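PDB 6G8Y: acetylated cis-Golgi protein, involved in ER-to-Golgi transport from Saccharomyces cerevisiae, which probably serves as the yeast counterpart of GRASP65, using PDZ domains to bind partner proteins in Golgi organisation and ER-to-Golgi transport. Local coordinates for residues I18-E23 with R85-S90; N75-S78 with T83-D86. All coordinates share one frame; numbering follows the deposited sequence. Where two conformers were deposited one is given.

Contact 1 (I18-E23 with R85-S90)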
# COMPACT_ATOMS: atom_id res chain seq x y z
N ILE A 18 -3.04 -3.98 1.26
CA ILE A 18 -3.12 -3.00 2.32
C ILE A 18 -3.85 -1.79 1.77
O ILE A 18 -3.61 -1.36 0.62
CB ILE A 18 -1.71 -2.63 2.83
CG1 ILE A 18 -0.94 -3.92 3.16
CG2 ILE A 18 -1.80 -1.71 4.05
CD1 ILE A 18 0.52 -3.76 3.51
N VAL A 19 -4.77 -1.25 2.56
CA VAL A 19 -5.54 -0.06 2.18
C VAL A 19 -5.43 1.04 3.23
O VAL A 19 -5.07 0.75 4.37
CB VAL A 19 -7.03 -0.40 1.94
CG1 VAL A 19 -7.12 -1.42 0.79
CG2 VAL A 19 -7.70 -0.93 3.20
N TRP A 20 -5.74 2.28 2.83
CA TRP A 20 -5.81 3.44 3.72
C TRP A 20 -7.28 3.74 3.96
O TRP A 20 -8.00 3.99 3.00
CB TRP A 20 -5.16 4.66 3.03
CG TRP A 20 -5.22 5.91 3.82
CD1 TRP A 20 -6.23 6.80 3.85
CD2 TRP A 20 -4.20 6.40 4.69
NE1 TRP A 20 -5.92 7.83 4.68
CE2 TRP A 20 -4.69 7.61 5.24
CE3 TRP A 20 -2.96 5.93 5.09
CZ2 TRP A 20 -3.95 8.36 6.14
CZ3 TRP A 20 -2.23 6.67 5.98
CH2 TRP A 20 -2.73 7.87 6.50
N VAL A 21 -7.71 3.77 5.21
CA VAL A 21 -9.13 4.00 5.53
C VAL A 21 -9.21 5.23 6.38
O VAL A 21 -8.47 5.38 7.34
CB VAL A 21 -9.76 2.79 6.25
CG1 VAL A 21 -9.70 1.54 5.40
CG2 VAL A 21 -9.11 2.50 7.60
N ASP A 22 -10.08 6.16 6.03
CA ASP A 22 -10.25 7.32 6.86
C ASP A 22 -11.40 7.03 7.81
O ASP A 22 -12.02 5.96 7.78
CB ASP A 22 -10.39 8.61 6.01
CG ASP A 22 -11.79 8.82 5.47
OD1 ASP A 22 -12.52 7.85 5.26
OD2 ASP A 22 -12.15 10.00 5.25
N GLU A 23 -11.72 8.00 8.64
CA GLU A 23 -12.66 7.76 9.72
C GLU A 23 -14.08 7.51 9.19
O GLU A 23 -14.85 6.85 9.84
CB GLU A 23 -12.65 8.93 10.73
CG GLU A 23 -11.27 9.49 11.08
CD GLU A 23 -10.75 10.55 10.11
OE1 GLU A 23 -11.57 11.32 9.56
OE2 GLU A 23 -9.52 10.60 9.87
N ARG A 85 -1.61 9.80 -4.59
CA ARG A 85 -1.21 10.84 -3.64
C ARG A 85 -0.36 10.22 -2.55
O ARG A 85 -0.28 8.99 -2.44
CB ARG A 85 -2.41 11.53 -2.98
CG ARG A 85 -3.24 10.63 -2.05
CD ARG A 85 -4.37 11.42 -1.39
NE ARG A 85 -4.95 10.67 -0.28
CZ ARG A 85 -5.84 9.68 -0.38
NH1 ARG A 85 -6.31 9.28 -1.56
NH2 ARG A 85 -6.23 9.06 0.73
N ASP A 86 0.23 11.07 -1.73
CA ASP A 86 1.03 10.62 -0.62
C ASP A 86 0.37 11.01 0.67
O ASP A 86 -0.04 12.16 0.85
CB ASP A 86 2.41 11.26 -0.62
CG ASP A 86 3.23 10.92 -1.82
OD1 ASP A 86 3.08 9.82 -2.39
OD2 ASP A 86 4.04 11.78 -2.21
N GLU A 87 0.25 10.05 1.58
CA GLU A 87 -0.13 10.34 2.96
C GLU A 87 1.09 10.13 3.85
O GLU A 87 2.07 9.51 3.42
CB GLU A 87 -1.28 9.43 3.42
CG GLU A 87 -2.62 9.61 2.69
CD GLU A 87 -3.46 10.82 3.10
OE1 GLU A 87 -3.12 11.56 4.02
OE2 GLU A 87 -4.51 11.01 2.45
N TYR A 88 1.01 10.63 5.07
CA TYR A 88 2.11 10.58 6.03
C TYR A 88 1.58 10.06 7.34
O TYR A 88 0.53 10.49 7.80
CB TYR A 88 2.71 11.97 6.20
CG TYR A 88 3.43 12.41 4.98
CD1 TYR A 88 4.74 12.02 4.73
CD2 TYR A 88 2.79 13.18 4.03
CE1 TYR A 88 5.40 12.40 3.58
CE2 TYR A 88 3.43 13.56 2.86
CZ TYR A 88 4.75 13.18 2.66
OH TYR A 88 5.41 13.55 1.50
N ILE A 89 2.29 9.12 7.94
CA ILE A 89 1.84 8.57 9.22
C ILE A 89 3.00 8.50 10.19
O ILE A 89 4.12 8.15 9.81
CB ILE A 89 1.15 7.20 9.04
CG1 ILE A 89 0.63 6.64 10.38
CG2 ILE A 89 2.05 6.22 8.33
CD1 ILE A 89 0.43 5.14 10.37
N SER A 90 2.74 8.89 11.44
CA SER A 90 3.75 8.81 12.49
C SER A 90 3.90 7.37 12.96
O SER A 90 2.92 6.72 13.36
CB SER A 90 3.35 9.68 13.68
OG SER A 90 3.44 11.05 13.33
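Trp-20 lays its indole against the side chains of Arg-85 and Glu-87, in a surface contact (188 Å²) between backbones that stay apart: the nearest CA atoms, those of Trp-20 and Glu-87, are 9.0 Å from each other. Arg-85 comes first along segment 85-90, part of strand 83-90. Its chain runs extended from CG to NE and brings NH2 to 3.9 Å from Trp-20 CD1. The guanidinium stands almost upright to the indole (87° between the planes), with Trp-20 CD1 at its edge, near its plane; there is no cation-pi stack. In the same plane it also holds Glu-87: Arg-85 NE donates to Glu-87 OE2 at 2.8 Å, and Arg-85 NH2 reaches the same oxygen at 3.1 Å. Both nitrogens of this side-on salt bridge meet OE2 on its anti side, in the guanidinium plane but somewhat out of the carboxylate plane.

Glu-87 covers one face of the indole. Its CB sits over the six-membered ring in a CH-pi contact, 3.9 Å from the centroid, while CG lies 3.8 Å from Trp-20 CE2. A bend at chi2 (-78°) folds the carboxylate back above the indole, stacked to within 9° of its plane. Replacing Glu-87 with an alanine would probably leave Arg-85 without this carboxylate mate and open a gap over the indole where CG and the carboxylate had packed. One residue on, only the backbone of Tyr-88 approaches, its O lying 4.4 Å from Trp-20 CH2.

Ile-76 of strand 71-78 lies against Trp-20 and Glu-87, and Arg-85 has a second salt bridge to Asp-33. Strand 19-20 is held by backbone bonds to strand 33-38, while strand 83-90 pairs with strand 71-78; the contact thus bridges two outer strands across the strands between them.

Contact 2 (N75-S78 with T83-D86)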
# COMPACT_ATOMS: atom_id res chain seq x y z
N ASN A 75 2.41 5.71 -0.16
CA ASN A 75 1.97 5.99 -1.53
C ASN A 75 0.64 5.34 -1.79
O ASN A 75 0.51 4.11 -1.66
CB ASN A 75 2.99 5.51 -2.56
CG ASN A 75 4.40 6.00 -2.25
OD1 ASN A 75 5.26 5.22 -1.91
ND2 ASN A 75 4.63 7.33 -2.37
N ILE A 76 -0.35 6.15 -2.19
CA ILE A 76 -1.71 5.69 -2.37
C ILE A 76 -2.14 5.80 -3.81
O ILE A 76 -1.75 6.73 -4.50
CB ILE A 76 -2.64 6.48 -1.44
CG1 ILE A 76 -2.36 6.01 0.01
CG2 ILE A 76 -4.11 6.30 -1.81
CD1 ILE A 76 -3.08 6.82 1.03
N TRP A 77 -2.93 4.83 -4.24
CA TRP A 77 -3.67 4.85 -5.51
C TRP A 77 -5.15 4.86 -5.15
O TRP A 77 -5.62 3.91 -4.52
CB TRP A 77 -3.35 3.59 -6.31
CG TRP A 77 -4.22 3.35 -7.55
CD1 TRP A 77 -5.18 2.39 -7.70
CD2 TRP A 77 -4.17 4.07 -8.79
NE1 TRP A 77 -5.73 2.46 -8.96
CE2 TRP A 77 -5.14 3.48 -9.65
CE3 TRP A 77 -3.41 5.15 -9.26
CZ2 TRP A 77 -5.37 3.95 -10.95
CZ3 TRP A 77 -3.64 5.61 -10.56
CH2 TRP A 77 -4.61 5.00 -11.39
N SER A 78 -5.87 5.88 -5.55
CA SER A 78 -7.33 5.90 -5.34
C SER A 78 -7.99 5.18 -6.51
O SER A 78 -7.85 5.62 -7.66
CB SER A 78 -7.83 7.34 -5.27
OG SER A 78 -9.23 7.36 -5.06
N THR A 83 -6.05 8.34 -9.24
CA THR A 83 -4.99 9.31 -8.96
C THR A 83 -4.11 8.79 -7.84
O THR A 83 -4.58 8.06 -6.94
CB THR A 83 -5.55 10.68 -8.53
OG1 THR A 83 -6.47 10.51 -7.45
CG2 THR A 83 -6.27 11.38 -9.69
N PHE A 84 -2.84 9.16 -7.91
CA PHE A 84 -1.87 8.90 -6.83
C PHE A 84 -1.78 10.08 -5.88
O PHE A 84 -1.85 11.23 -6.30
CB PHE A 84 -0.48 8.70 -7.41
CG PHE A 84 -0.34 7.50 -8.29
CD1 PHE A 84 -0.56 7.59 -9.67
CD2 PHE A 84 0.04 6.26 -7.76
CE1 PHE A 84 -0.40 6.49 -10.49
CE2 PHE A 84 0.21 5.16 -8.58
CZ PHE A 84 -0.03 5.26 -9.95
N ARG A 85 -1.61 9.80 -4.59
CA ARG A 85 -1.21 10.84 -3.64
C ARG A 85 -0.36 10.22 -2.55
O ARG A 85 -0.28 8.99 -2.44
CB ARG A 85 -2.41 11.53 -2.98
CG ARG A 85 -3.24 10.63 -2.05
CD ARG A 85 -4.37 11.42 -1.39
NE ARG A 85 -4.95 10.67 -0.28
CZ ARG A 85 -5.84 9.68 -0.38
NH1 ARG A 85 -6.31 9.28 -1.56
NH2 ARG A 85 -6.23 9.06 0.73
N ASP A 86 0.23 11.07 -1.73
CA ASP A 86 1.03 10.62 -0.62
C ASP A 86 0.37 11.01 0.67
O ASP A 86 -0.04 12.16 0.85
CB ASP A 86 2.41 11.26 -0.62
CG ASP A 86 3.23 10.92 -1.82
OD1 ASP A 86 3.08 9.82 -2.39
OD2 ASP A 86 4.04 11.78 -2.21
O HOH W 1 -9.21 10.44 -6.43
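Paired backbones and side chains on both faces join Asn-75 to Ser-78 with Thr-83 to Asp-86, at the turn end of the hairpin of strands 71-78 and 83-90. The strand axes approach to 4.8 Å and run antiparallel at 151°. Ile-76 and Arg-85 form a hydrogen-bonded pair: Ile-76 N donates to Arg-85 O at 2.9 Å, and Arg-85 N returns a bond to Ile-76 O at 3.1 Å. Nearer the turn, Ser-78 N bonds to Thr-83 O at 2.9 Å, almost straight. This hairpin supplies neighbouring antiparallel strands to the sheet of the PDZ domain.

On the face carrying Asn-75, Asn-75 ND2 donates to Asp-86 OD1 at 2.9 Å, coming from above the carboxylate plane; ND2 also bonds to Asp-40. Trp-77, whose CG lies anti to the backbone N (chi1 170°), puts CE3 over the centre of the Phe-84 ring, with the six-membered rings oblique at 56°. That fit is of one of two modelled Trp-77 conformers. On the reverse face, Ile-76 CG2 comes to 3.7 Å from Arg-85 NH1, packing over the guanidinium whose NE and NH2 are bound to Glu-87. A water 2.9 Å from Thr-83 OG1 bonds weakly to Ser-78 OG.

Arg-85 is the side chain common to the two contacts, whose centres lie about 9 Å apart. In contact 1 its guanidinium edge is turned to the indole and the carboxylate; in contact 2 one of its faces receives Ile-76. The same isoleucine makes the direct bridge: Ile-76 CD1 is 3.3 Å from Glu-87 CG and 3.6 Å from Trp-20 CB. Contact 1 therefore packs onto the face of the sheet bearing Ile-76 and Arg-85, whereas Asn-75, Trp-77, Phe-84 and Asp-86 occupy the other, on which helix 2-10, apparently derived from the expression tag, lies. Strand 83-90 serves both contacts, by backbone pairing and side chains along 83-86 and mainly by side chains toward Trp-20.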